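Local coordinates for apical membrane antigen 1 (Toxoplasma gondii, PDB 3ZLE), which probably takes part in host-cell invasion as a sporozoite surface antigen of the moving junction, represented here by its ectodomain, at residues Asp221-Ala226 / Val345-Cys350; Phe327-Gly332 / Phe377-Lys382; Thr251-Cys256 / Val334-Leu339; Ala226-Trp231 / Trp303-Leu308. One frame throughout, in Å; residues are numbered along the deposited sequence.

Contact 1: Asp221-Ala226 / Val345-Cys350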
loop_
_atom_site.group_PDB
_atom_site.type_symbol
_atom_site.label_atom_id
_atom_site.label_comp_id
_atom_site.label_asym_id
_atom_site.label_seq_id
_atom_site.Cartn_x
_atom_site.Cartn_y
_atom_site.Cartn_z
ATOM N N ASP A 221 9.344 -2.009 2.275
ATOM C CA ASP A 221 10.304 -2.184 1.186
ATOM C C ASP A 221 10.275 -3.554 0.525
ATOM O O ASP A 221 9.827 -4.543 1.117
ATOM C CB ASP A 221 11.729 -1.863 1.688
ATOM C CG ASP A 221 11.809 -0.519 2.376
ATOM O OD1 ASP A 221 11.687 0.506 1.676
ATOM O OD2 ASP A 221 12.008 -0.479 3.616
ATOM N N ALA A 222 10.698 -3.595 -0.736
ATOM C CA ALA A 222 10.929 -4.844 -1.474
ATOM C C ALA A 222 12.083 -5.555 -0.824
ATOM O O ALA A 222 12.867 -4.947 -0.132
ATOM C CB ALA A 222 11.255 -4.527 -2.934
ATOM N N VAL A 223 12.126 -6.883 -0.932
ATOM C CA VAL A 223 13.203 -7.576 -0.313
ATOM C C VAL A 223 14.084 -8.122 -1.448
ATOM O O VAL A 223 13.598 -8.829 -2.318
ATOM C CB VAL A 223 12.694 -8.704 0.607
ATOM C CG1 VAL A 223 13.870 -9.404 1.253
ATOM C CG2 VAL A 223 11.763 -8.136 1.670
ATOM N N LYS A 224 15.353 -7.725 -1.476
ATOM C CA LYS A 224 16.234 -8.140 -2.573
ATOM C C LYS A 224 16.884 -9.485 -2.333
ATOM O O LYS A 224 17.119 -9.902 -1.171
ATOM C CB LYS A 224 17.249 -7.031 -2.990
ATOM C CG LYS A 224 18.520 -6.920 -2.178
ATOM C CD LYS A 224 19.338 -5.641 -2.528
ATOM C CE LYS A 224 19.979 -5.043 -1.264
ATOM N NZ LYS A 224 20.932 -3.884 -1.462
ATOM N N ASP A 225 17.009 -10.226 -3.408
ATOM C CA ASP A 225 17.587 -11.572 -3.394
ATOM C C ASP A 225 16.904 -12.514 -2.477
ATOM O O ASP A 225 17.562 -13.288 -1.790
ATOM C CB ASP A 225 19.084 -11.523 -3.104
ATOM C CG ASP A 225 19.827 -10.594 -4.047
ATOM O OD1 ASP A 225 19.304 -10.328 -5.173
ATOM O OD2 ASP A 225 20.820 -9.993 -3.598
ATOM N N ALA A 226 15.571 -12.521 -2.512
ATOM C CA ALA A 226 14.800 -13.449 -1.674
ATOM C C ALA A 226 13.420 -13.563 -2.220
ATOM O O ALA A 226 12.970 -12.677 -2.943
ATOM C CB ALA A 226 14.750 -12.958 -0.231
ATOM N N VAL A 345 15.517 -3.746 0.394
ATOM C CA VAL A 345 16.328 -3.938 1.559
ATOM C C VAL A 345 16.829 -5.381 1.555
ATOM O O VAL A 345 16.216 -6.264 0.954
ATOM C CB VAL A 345 15.536 -3.707 2.867
ATOM C CG1 VAL A 345 15.122 -2.282 3.071
ATOM C CG2 VAL A 345 14.464 -4.745 3.077
ATOM N N ASN A 346 17.878 -5.627 2.304
ATOM C CA ASN A 346 18.302 -6.988 2.517
ATOM C C ASN A 346 17.513 -7.756 3.564
ATOM O O ASN A 346 16.902 -7.168 4.474
ATOM C CB ASN A 346 19.778 -7.014 2.837
ATOM C CG ASN A 346 20.627 -6.866 1.589
ATOM O OD1 ASN A 346 20.330 -7.472 0.553
ATOM N ND2 ASN A 346 21.582 -5.958 1.633
ATOM N N LEU A 347 17.621 -9.074 3.475
ATOM C CA LEU A 347 17.226 -9.959 4.541
ATOM C C LEU A 347 18.078 -9.597 5.721
ATOM O O LEU A 347 19.201 -9.130 5.548
ATOM C CB LEU A 347 17.498 -11.420 4.149
ATOM C CG LEU A 347 16.623 -12.013 3.039
ATOM C CD1 LEU A 347 17.016 -13.460 2.739
ATOM C CD2 LEU A 347 15.135 -11.919 3.439
ATOM N N PRO A 348 17.557 -9.820 6.937
ATOM C CA PRO A 348 18.376 -9.574 8.100
ATOM C C PRO A 348 19.583 -10.477 8.041
ATOM O O PRO A 348 19.493 -11.602 7.578
ATOM C CB PRO A 348 17.472 -9.959 9.306
ATOM C CG PRO A 348 16.138 -10.334 8.720
ATOM C CD PRO A 348 16.133 -10.000 7.248
ATOM N N GLN A 349 20.704 -9.988 8.532
ATOM C CA GLN A 349 21.849 -10.824 8.660
ATOM C C GLN A 349 21.623 -11.919 9.657
ATOM O O GLN A 349 20.680 -11.903 10.444
ATOM C CB GLN A 349 23.086 -10.024 9.016
ATOM C CG GLN A 349 23.751 -9.442 7.771
ATOM C CD GLN A 349 25.027 -8.679 8.068
ATOM O OE1 GLN A 349 25.335 -8.390 9.221
ATOM N NE2 GLN A 349 25.779 -8.350 7.017
ATOM N N CYS A 350 22.605 -12.779 9.733
ATOM C CA CYS A 350 22.431 -14.091 10.209
ATOM C C CYS A 350 23.762 -14.299 10.929
ATOM O O CYS A 350 24.736 -13.677 10.566
ATOM C CB CYS A 350 22.258 -14.957 8.946
ATOM S SG CYS A 350 22.550 -16.661 9.054
HETATM O O HOH W 1 19.090 -10.036 0.897
#
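The side-chain amide of Asn346 and the carboxylate of Asp221 are the flat groups where residues 221-226 meet 345-350. The Lys224 chain slants past the amide, with CE above its plane and 3.1 Å from Asn346 OD1. Lys224 CG lies on that same side of the amide, and the bend at chi3 (142°) carries the methylene chain close to it again at CE. Val345 CG1 lies off the carboxylate plane, outside the side between CB and OD2, 3.6 Å from Asp221 OD2, while Asp221 OD1 is held by the Thr343 hydroxyl. One water bridges the two backbones beside Asn346: it donates to Lys224 O and to Asn346 OD1 and accepts from Leu347 N, which probably helps fix the rotation of the amide. Beside these polar groups runs a short parallel ladder. Val345 N donates to Ala222 O at 3.0 Å, and Lys224 N donates to Val345 O, also at 3.0 Å, bracketing Val223. After this bridge the chain leaves the strand direction, and Leu347 drops its two methyls between Val223 and Ala226, CD2 reaching Val223 CG1 at 3.6 Å and CD1 reaching Ala226 CB at 3.8 Å. Val223 and Leu347 both pack on Phe18 of helix 13-20 and on Phe327 of strand 326-330, and Val223 pairs its backbone with Ala335 of strand 333-337.

Contact 2: Phe327-Gly332 / Phe377-Lys382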
loop_
_atom_site.group_PDB
_atom_site.type_symbol
_atom_site.label_atom_id
_atom_site.label_comp_id
_atom_site.label_asym_id
_atom_site.label_seq_id
_atom_site.Cartn_x
_atom_site.Cartn_y
_atom_site.Cartn_z
ATOM N N PHE A 327 11.528 -16.790 3.957
ATOM C CA PHE A 327 12.155 -16.320 2.754
ATOM C C PHE A 327 13.108 -17.366 2.254
ATOM O O PHE A 327 13.922 -17.903 3.025
ATOM C CB PHE A 327 12.951 -15.058 3.052
ATOM C CG PHE A 327 12.121 -13.843 3.087
ATOM C CD1 PHE A 327 11.685 -13.260 1.904
ATOM C CD2 PHE A 327 11.648 -13.344 4.302
ATOM C CE1 PHE A 327 10.892 -12.133 1.938
ATOM C CE2 PHE A 327 10.849 -12.214 4.336
ATOM C CZ PHE A 327 10.483 -11.609 3.175
ATOM N N ALA A 328 13.067 -17.610 0.950
ATOM C CA ALA A 328 14.107 -18.408 0.305
ATOM C C ALA A 328 15.185 -17.478 -0.297
ATOM O O ALA A 328 14.900 -16.764 -1.260
ATOM C CB ALA A 328 13.464 -19.244 -0.825
ATOM N N PRO A 329 16.399 -17.464 0.254
ATOM C CA PRO A 329 17.351 -16.497 -0.381
ATOM C C PRO A 329 17.790 -16.998 -1.761
ATOM O O PRO A 329 18.263 -18.136 -1.891
ATOM C CB PRO A 329 18.553 -16.463 0.600
ATOM C CG PRO A 329 18.484 -17.782 1.311
ATOM C CD PRO A 329 17.023 -18.205 1.385
ATOM N N ILE A 330 17.526 -16.193 -2.779
ATOM C CA ILE A 330 17.774 -16.537 -4.170
ATOM C C ILE A 330 18.340 -15.281 -4.806
ATOM O O ILE A 330 17.671 -14.294 -4.855
ATOM C CB ILE A 330 16.460 -16.796 -4.934
ATOM C CG1 ILE A 330 15.552 -17.774 -4.175
ATOM C CG2 ILE A 330 16.762 -17.231 -6.370
ATOM C CD1 ILE A 330 15.460 -19.135 -4.820
ATOM N N THR A 331 19.537 -15.366 -5.360
ATOM C CA THR A 331 20.241 -14.210 -5.906
ATOM C C THR A 331 19.531 -13.675 -7.129
ATOM O O THR A 331 19.042 -14.433 -7.953
ATOM C CB THR A 331 21.656 -14.631 -6.295
ATOM O OG1 THR A 331 22.340 -15.131 -5.143
ATOM C CG2 THR A 331 22.428 -13.499 -6.908
ATOM N N GLY A 332 19.339 -12.375 -7.184
ATOM C CA GLY A 332 18.597 -11.808 -8.300
ATOM C C GLY A 332 17.085 -11.772 -8.209
ATOM O O GLY A 332 16.490 -11.046 -8.947
ATOM N N PHE A 377 21.856 -15.537 4.956
ATOM C CA PHE A 377 21.025 -16.685 4.740
ATOM C C PHE A 377 21.408 -17.339 3.425
ATOM O O PHE A 377 21.636 -16.650 2.420
ATOM C CB PHE A 377 19.543 -16.291 4.719
ATOM C CG PHE A 377 18.885 -16.394 6.054
ATOM C CD1 PHE A 377 18.450 -17.622 6.530
ATOM C CD2 PHE A 377 18.799 -15.278 6.891
ATOM C CE1 PHE A 377 17.837 -17.721 7.765
ATOM C CE2 PHE A 377 18.221 -15.376 8.158
ATOM C CZ PHE A 377 17.717 -16.597 8.585
ATOM N N ASP A 378 21.474 -18.670 3.439
ATOM C CA ASP A 378 21.731 -19.415 2.232
ATOM C C ASP A 378 20.850 -20.661 2.165
ATOM O O ASP A 378 20.650 -21.354 3.161
ATOM C CB ASP A 378 23.208 -19.781 2.144
ATOM C CG ASP A 378 23.692 -19.958 0.695
ATOM O OD1 ASP A 378 23.189 -19.240 -0.201
ATOM O OD2 ASP A 378 24.548 -20.851 0.454
ATOM N N GLN A 379 20.219 -20.843 1.014
ATOM C CA GLN A 379 19.424 -22.018 0.728
ATOM C C GLN A 379 20.025 -22.682 -0.503
ATOM O O GLN A 379 20.069 -22.079 -1.559
ATOM C CB GLN A 379 17.994 -21.616 0.418
ATOM C CG GLN A 379 17.043 -22.798 0.248
ATOM C CD GLN A 379 15.634 -22.434 0.595
ATOM O OE1 GLN A 379 15.413 -21.649 1.501
ATOM N NE2 GLN A 379 14.678 -22.909 -0.191
ATOM N N THR A 380 20.458 -23.928 -0.380
ATOM C CA THR A 380 21.001 -24.630 -1.550
ATOM C C THR A 380 20.526 -26.066 -1.603
ATOM O O THR A 380 20.272 -26.675 -0.576
ATOM C CB THR A 380 22.527 -24.672 -1.525
ATOM O OG1 THR A 380 22.944 -25.273 -0.302
ATOM C CG2 THR A 380 23.117 -23.271 -1.637
ATOM N N SER A 381 20.508 -26.631 -2.801
ATOM C CA SER A 381 20.432 -28.086 -2.950
ATOM C C SER A 381 21.769 -28.767 -2.689
ATOM O O SER A 381 22.804 -28.272 -3.082
ATOM C CB SER A 381 19.964 -28.435 -4.326
ATOM O OG SER A 381 18.660 -27.992 -4.502
ATOM N N LYS A 382 21.706 -29.965 -2.120
ATOM C CA LYS A 382 22.885 -30.715 -1.733
ATOM C C LYS A 382 22.688 -32.159 -2.129
ATOM O O LYS A 382 21.602 -32.733 -1.942
ATOM C CB LYS A 382 23.089 -30.632 -0.219
ATOM C CG LYS A 382 24.276 -31.434 0.294
ATOM C CD LYS A 382 24.367 -31.354 1.807
ATOM C CE LYS A 382 25.386 -32.329 2.360
ATOM N NZ LYS A 382 25.850 -31.893 3.709
HETATM O O HOH W 2 21.756 -16.767 -2.209
#
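Pro329 points the CG corner of its ring at the backbone of strand 377-382, over the stretch from the carbonyl of Phe377 to the amide of Gln379. Its CG is the foremost atom, 3.5 Å from Phe377 O and equally 3.5 Å from Gln379 N, with Phe377 CB a little farther off at 3.9 Å. The neighbouring ring carbon, Pro329 CD, touches Gln379 CB at 3.7 Å. Gln379 then reaches across toward Ala328: CG stands opposite the backbone N (chi1 -174°) and the chain continues extended, which brings its amide beside the alanine. There OE1 approaches Ala328 CA at 3.7 Å and NE2 rests near Ala328 CB at 3.9 Å; NE2 itself donates to the carbonyl of Cys236. The amide is thus held by a residue outside both segments while one of its faces rests on Ala328 CB. Because the strands run nearly at right angles (79° between their directions), they touch over a small patch and form no shared ladder. At the margin a water lies between Thr331 OG1 and Asp378 OD1, held weakly by both. Phe377 turns its ring away from Pro329, to stack on Trp9 and meet Phe15 edge-to-face. The crossing brings strand 326-330 against the disulfide-rich hairpin of strands 366-373 and 376-383, consistent with the junction between the second and third ectodomain modules of AMA1 proteins.

Contact 3: Thr251-Cys256 / Val334-Leu339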
loop_
_atom_site.group_PDB
_atom_site.type_symbol
_atom_site.label_atom_id
_atom_site.label_comp_id
_atom_site.label_asym_id
_atom_site.label_seq_id
_atom_site.Cartn_x
_atom_site.Cartn_y
_atom_site.Cartn_z
ATOM N N THR A 251 8.270 -7.618 -17.811
ATOM C CA THR A 251 9.444 -7.157 -18.546
ATOM C C THR A 251 10.549 -6.809 -17.579
ATOM O O THR A 251 11.722 -7.083 -17.838
ATOM C CB THR A 251 9.135 -5.907 -19.376
ATOM O OG1 THR A 251 7.839 -6.032 -19.974
ATOM C CG2 THR A 251 10.207 -5.707 -20.465
ATOM N N ASN A 252 10.169 -6.220 -16.446
ATOM C CA ASN A 252 11.135 -5.889 -15.407
ATOM C C ASN A 252 10.466 -5.745 -14.044
ATOM O O ASN A 252 9.255 -5.701 -13.939
ATOM C CB ASN A 252 11.907 -4.616 -15.758
ATOM C CG ASN A 252 10.993 -3.442 -16.020
ATOM O OD1 ASN A 252 10.081 -3.173 -15.251
ATOM N ND2 ASN A 252 11.163 -2.811 -17.170
ATOM N N LYS A 253 11.279 -5.759 -13.005
ATOM C CA LYS A 253 10.803 -5.978 -11.663
ATOM C C LYS A 253 9.854 -4.862 -11.183
ATOM O O LYS A 253 8.809 -5.135 -10.612
ATOM C CB LYS A 253 11.997 -6.169 -10.724
ATOM C CG LYS A 253 12.866 -4.938 -10.512
ATOM C CD LYS A 253 14.194 -5.381 -9.893
ATOM C CE LYS A 253 15.199 -4.262 -9.692
ATOM N NZ LYS A 253 16.345 -4.849 -8.896
ATOM N N GLU A 254 10.063 -3.671 -11.702
ATOM C CA GLU A 254 9.207 -2.551 -11.349
ATOM C C GLU A 254 7.777 -2.738 -11.886
ATOM O O GLU A 254 6.780 -2.268 -11.277
ATOM C CB GLU A 254 9.805 -1.249 -11.900
ATOM C CG GLU A 254 8.765 -0.143 -12.081
ATOM C CD GLU A 254 9.372 1.194 -12.529
ATOM O OE1 GLU A 254 10.601 1.440 -12.303
ATOM O OE2 GLU A 254 8.603 2.007 -13.109
ATOM N N GLU A 255 7.680 -3.381 -13.046
ATOM C CA GLU A 255 6.399 -3.696 -13.624
ATOM C C GLU A 255 5.697 -4.685 -12.689
ATOM O O GLU A 255 4.530 -4.523 -12.394
ATOM C CB GLU A 255 6.575 -4.278 -15.052
ATOM C CG GLU A 255 5.337 -4.946 -15.666
ATOM C CD GLU A 255 5.503 -5.255 -17.170
ATOM O OE1 GLU A 255 6.208 -4.504 -17.872
ATOM O OE2 GLU A 255 4.926 -6.244 -17.655
ATOM N N CYS A 256 6.440 -5.642 -12.155
ATOM C CA CYS A 256 5.885 -6.568 -11.170
ATOM C C CYS A 256 5.396 -5.824 -9.920
ATOM O O CYS A 256 4.344 -6.126 -9.387
ATOM C CB CYS A 256 6.901 -7.648 -10.786
ATOM S SG CYS A 256 6.274 -8.933 -9.667
ATOM N N VAL A 334 13.299 -10.793 -6.407
ATOM C CA VAL A 334 12.775 -9.701 -5.518
ATOM C C VAL A 334 11.381 -10.021 -4.957
ATOM O O VAL A 334 10.528 -10.599 -5.646
ATOM C CB VAL A 334 12.760 -8.335 -6.224
ATOM C CG1 VAL A 334 12.422 -7.206 -5.217
ATOM C CG2 VAL A 334 14.124 -8.048 -6.869
ATOM N N ALA A 335 11.158 -9.708 -3.681
ATOM C CA ALA A 335 9.835 -9.925 -3.095
ATOM C C ALA A 335 9.137 -8.621 -2.823
ATOM O O ALA A 335 9.648 -7.767 -2.077
ATOM C CB ALA A 335 9.911 -10.769 -1.857
ATOM N N TYR A 336 7.978 -8.453 -3.449
ATOM C CA TYR A 336 7.267 -7.185 -3.429
ATOM C C TYR A 336 5.927 -7.326 -2.653
ATOM O O TYR A 336 5.300 -8.413 -2.648
ATOM C CB TYR A 336 6.944 -6.803 -4.886
ATOM C CG TYR A 336 8.132 -6.315 -5.672
ATOM C CD1 TYR A 336 8.749 -5.106 -5.339
ATOM C CD2 TYR A 336 8.632 -7.040 -6.762
ATOM C CE1 TYR A 336 9.751 -4.588 -6.079
ATOM C CE2 TYR A 336 9.688 -6.530 -7.535
ATOM C CZ TYR A 336 10.231 -5.293 -7.184
ATOM O OH TYR A 336 11.299 -4.773 -7.866
ATOM N N THR A 337 5.383 -6.223 -2.174
ATOM C CA THR A 337 3.939 -6.256 -1.797
ATOM C C THR A 337 3.154 -5.137 -2.394
ATOM O O THR A 337 3.698 -4.086 -2.781
ATOM C CB THR A 337 3.709 -6.247 -0.297
ATOM O OG1 THR A 337 3.944 -4.942 0.206
ATOM C CG2 THR A 337 4.593 -7.253 0.423
ATOM N N ALA A 338 1.848 -5.274 -2.348
ATOM C CA ALA A 338 1.001 -4.132 -2.658
ATOM C C ALA A 338 1.183 -2.937 -1.726
ATOM O O ALA A 338 0.978 -1.778 -2.149
ATOM C CB ALA A 338 -0.439 -4.531 -2.755
ATOM N N LEU A 339 1.694 -3.171 -0.535
ATOM C CA LEU A 339 1.954 -1.996 0.388
ATOM C C LEU A 339 3.249 -1.247 0.157
ATOM O O LEU A 339 3.299 0.003 0.275
ATOM C CB LEU A 339 1.880 -2.420 1.830
ATOM C CG LEU A 339 0.424 -2.650 2.240
ATOM C CD1 LEU A 339 0.345 -3.527 3.466
ATOM C CD2 LEU A 339 -0.229 -1.302 2.481
#
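Packing of a helix across one face of an antiparallel sheet, as in PAN-type modules, brings Lys253 and Cys256 at the start of helix 253-262 onto Tyr336 of strand 333-337. The Tyr336 ring points its hydroxyl at the aliphatic root of Lys253: OH lies 3.1 Å from CG and 3.3 Å from CB, a tight fit made without a hydrogen bond. Lys253 CB itself sits at the ring's edge, in its plane. CG of the lysine is tucked between its own backbone N and carbonyl carbon (chi1 68°), and from there the extended chain crosses Val334, whose CG2 meets CD at 4.0 Å, before the ammonium forms a salt bridge with Glu344. The carbonyl oxygen of Lys253 comes obliquely to the ring, 3.5 Å from Tyr336 CE2. One turn on, Cys256 is an oblique sulfur-aromatic neighbour: SG lies 4.2 Å from Tyr336 CD2, and its line to the ring centroid is 64° off the normal. Across the ring plane Val334 CG1 lies over one face near the rim, and Trp257 also meets the tyrosine. The helix start is secured by Asn252, the N-cap residue, whose OD1 accepts from Glu255 N at 3.3 Å, nearly in line with its C=O bond. Cys256 is also disulfide-bonded to Cys317 on strand 315-320, so the helix is stitched covalently to the sheet on which it rests, consistent with the helix-to-sheet disulfide of PAN modules.

Contact 4: Ala226-Trp231 / Trp303-Leu308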
loop_
_atom_site.group_PDB
_atom_site.type_symbol
_atom_site.label_atom_id
_atom_site.label_comp_id
_atom_site.label_asym_id
_atom_site.label_seq_id
_atom_site.Cartn_x
_atom_site.Cartn_y
_atom_site.Cartn_z
ATOM N N ALA A 226 15.571 -12.521 -2.512
ATOM C CA ALA A 226 14.800 -13.449 -1.674
ATOM C C ALA A 226 13.420 -13.563 -2.220
ATOM O O ALA A 226 12.970 -12.677 -2.943
ATOM C CB ALA A 226 14.750 -12.958 -0.231
ATOM N N LEU A 227 12.785 -14.722 -1.992
ATOM C CA LEU A 227 11.416 -14.885 -2.357
ATOM C C LEU A 227 10.580 -15.213 -1.121
ATOM O O LEU A 227 11.052 -15.924 -0.202
ATOM C CB LEU A 227 11.293 -16.033 -3.359
ATOM C CG LEU A 227 11.904 -15.817 -4.733
ATOM C CD1 LEU A 227 11.711 -17.092 -5.531
ATOM C CD2 LEU A 227 11.240 -14.642 -5.464
ATOM N N PHE A 228 9.332 -14.741 -1.109
ATOM C CA PHE A 228 8.376 -15.198 -0.132
ATOM C C PHE A 228 8.169 -16.696 -0.313
ATOM O O PHE A 228 8.029 -17.175 -1.444
ATOM C CB PHE A 228 7.035 -14.462 -0.272
ATOM C CG PHE A 228 7.118 -12.970 0.008
ATOM C CD1 PHE A 228 7.424 -12.511 1.262
ATOM C CD2 PHE A 228 6.782 -12.060 -0.965
ATOM C CE1 PHE A 228 7.454 -11.174 1.526
ATOM C CE2 PHE A 228 6.815 -10.696 -0.718
ATOM C CZ PHE A 228 7.119 -10.255 0.541
ATOM N N GLY A 229 8.215 -17.444 0.796
ATOM C CA GLY A 229 7.810 -18.865 0.782
ATOM C C GLY A 229 6.937 -19.337 1.943
ATOM O O GLY A 229 6.356 -18.532 2.670
ATOM N N LYS A 230 6.739 -20.658 1.992
ATOM C CA LYS A 230 6.031 -21.348 3.041
ATOM C C LYS A 230 6.922 -22.451 3.558
ATOM O O LYS A 230 7.366 -23.289 2.787
ATOM C CB LYS A 230 4.752 -21.985 2.487
ATOM C CG LYS A 230 3.674 -22.225 3.535
ATOM C CD LYS A 230 3.167 -20.886 4.107
ATOM C CE LYS A 230 1.857 -21.040 4.881
ATOM N NZ LYS A 230 0.674 -20.755 4.017
ATOM N N TRP A 231 7.142 -22.493 4.863
ATOM C CA TRP A 231 7.976 -23.510 5.455
ATOM C C TRP A 231 7.252 -24.860 5.456
ATOM O O TRP A 231 6.148 -24.970 5.996
ATOM C CB TRP A 231 8.333 -23.126 6.899
ATOM C CG TRP A 231 9.383 -23.977 7.473
ATOM C CD1 TRP A 231 9.213 -25.074 8.285
ATOM C CD2 TRP A 231 10.791 -23.888 7.201
ATOM N NE1 TRP A 231 10.434 -25.604 8.609
ATOM C CE2 TRP A 231 11.420 -24.914 7.937
ATOM C CE3 TRP A 231 11.586 -22.992 6.459
ATOM C CZ2 TRP A 231 12.819 -25.067 7.977
ATOM C CZ3 TRP A 231 12.970 -23.145 6.481
ATOM C CH2 TRP A 231 13.577 -24.198 7.234
ATOM N N TRP A 303 0.921 -10.120 -2.169
ATOM C CA TRP A 303 2.347 -10.397 -2.296
ATOM C C TRP A 303 2.694 -10.855 -3.706
ATOM O O TRP A 303 1.878 -11.476 -4.354
ATOM C CB TRP A 303 2.760 -11.473 -1.327
ATOM C CG TRP A 303 2.325 -11.217 0.131
ATOM C CD1 TRP A 303 3.107 -10.736 1.140
ATOM C CD2 TRP A 303 1.056 -11.576 0.737
ATOM N NE1 TRP A 303 2.373 -10.677 2.321
ATOM C CE2 TRP A 303 1.112 -11.177 2.092
ATOM C CE3 TRP A 303 -0.154 -12.077 0.234
ATOM C CZ2 TRP A 303 0.012 -11.324 2.977
ATOM C CZ3 TRP A 303 -1.244 -12.201 1.097
ATOM C CH2 TRP A 303 -1.134 -11.858 2.469
ATOM N N ALA A 304 3.904 -10.494 -4.182
ATOM C CA ALA A 304 4.394 -10.917 -5.471
ATOM C C ALA A 304 5.842 -11.375 -5.383
ATOM O O ALA A 304 6.672 -10.714 -4.775
ATOM C CB ALA A 304 4.263 -9.793 -6.511
ATOM N N ASN A 305 6.136 -12.538 -5.972
ATOM C CA ASN A 305 7.505 -12.972 -6.151
ATOM C C ASN A 305 7.975 -12.674 -7.555
ATOM O O ASN A 305 7.334 -13.094 -8.542
ATOM C CB ASN A 305 7.614 -14.460 -5.867
ATOM C CG ASN A 305 7.758 -14.744 -4.402
ATOM O OD1 ASN A 305 8.149 -13.855 -3.620
ATOM N ND2 ASN A 305 7.475 -15.967 -4.011
ATOM N N PHE A 306 9.081 -11.946 -7.669
ATOM C CA PHE A 306 9.686 -11.679 -8.976
ATOM C C PHE A 306 10.955 -12.520 -9.194
ATOM O O PHE A 306 11.953 -12.361 -8.482
ATOM C CB PHE A 306 10.029 -10.213 -9.122
ATOM C CG PHE A 306 10.788 -9.905 -10.382
ATOM C CD1 PHE A 306 10.121 -9.687 -11.581
ATOM C CD2 PHE A 306 12.169 -9.958 -10.397
ATOM C CE1 PHE A 306 10.818 -9.354 -12.719
ATOM C CE2 PHE A 306 12.881 -9.664 -11.552
ATOM C CZ PHE A 306 12.209 -9.331 -12.704
ATOM N N TYR A 307 10.914 -13.452 -10.150
ATOM C CA TYR A 307 12.094 -14.299 -10.367
ATOM C C TYR A 307 12.296 -14.737 -11.794
ATOM O O TYR A 307 11.431 -14.554 -12.651
ATOM C CB TYR A 307 12.067 -15.510 -9.433
ATOM C CG TYR A 307 10.890 -16.418 -9.675
ATOM C CD1 TYR A 307 9.629 -16.076 -9.231
ATOM C CD2 TYR A 307 11.025 -17.567 -10.451
ATOM C CE1 TYR A 307 8.545 -16.904 -9.467
ATOM C CE2 TYR A 307 9.963 -18.405 -10.680
ATOM C CZ TYR A 307 8.723 -18.070 -10.184
ATOM O OH TYR A 307 7.664 -18.905 -10.434
ATOM N N LEU A 308 13.500 -15.205 -12.067
ATOM C CA LEU A 308 13.863 -15.745 -13.347
ATOM C C LEU A 308 13.568 -17.235 -13.293
ATOM O O LEU A 308 14.138 -17.936 -12.472
ATOM C CB LEU A 308 15.361 -15.510 -13.574
ATOM C CG LEU A 308 16.060 -16.192 -14.764
ATOM C CD1 LEU A 308 15.338 -15.886 -16.063
ATOM C CD2 LEU A 308 17.505 -15.731 -14.846
#
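Asn305 reaches from strand 303-308 into the backbone of strand 226-231. Its CB lies 3.7 Å from Leu227 CD2, and CG, anti to the carbonyl carbon (chi1 -83°) and thereby directed at Phe228, is closer still to that methyl at 3.6 Å. The amide works around one residue: OD1 accepts from Phe228 N at 2.9 Å, the donor tilted from the carbonyl plane, and ND2 gives its hydrogen to Phe228 O at 2.9 Å. This second bond is the straighter of the two (162° at the hydrogen) and arrives in the carbonyl plane on a lone pair; ND2 also donates to Phe239 O. Both polar ends of a buried amide are thereby satisfied, and its rotation is fixed. The strands belong to neighbouring antiparallel sheets of the PAN-related fold, the N-to-C directions of the short segments 127° apart, and the Asn305 amide makes the two hydrogen bonds found between them. Next to it, the Phe228 ring is almost parallel to the amide plane, and OD1 comes within 3.5 Å of Phe228 CD2. Trp303 presents its edge to one face of that ring in a T-shaped pair, with five-membered-ring and phenyl centroids 5.2 Å apart, while its NE1 donates to Phe22 O.

Overall arrangement
The four contacts lie on one side of the chain's centre and are linked through neighbouring strands. Contacts 1 and 4 share Ala226, just after the corner at Lys224 and Asp225. Contact 2 joins the sheet of strand 226-232 through Ala328 N to Leu227 O, 2.9 Å, and reaches contact 1 through Asp225 OD1 to Gly332 N, also 2.9 Å. Contacts 3 and 4 meet along the ladder of strands 333-337 and 303-308, where Phe306 N lies 2.8 Å from Val334 O. Contact 1 in turn meets contact 3 through Val223 N and Ala335 O, 2.9 Å apart. Centres of contacts 2 and 3 are farthest apart, about 19 Å. A glycerol, probably from the crystallisation liquor, lies about 4 Å from the side chain of Val345 in contact 1.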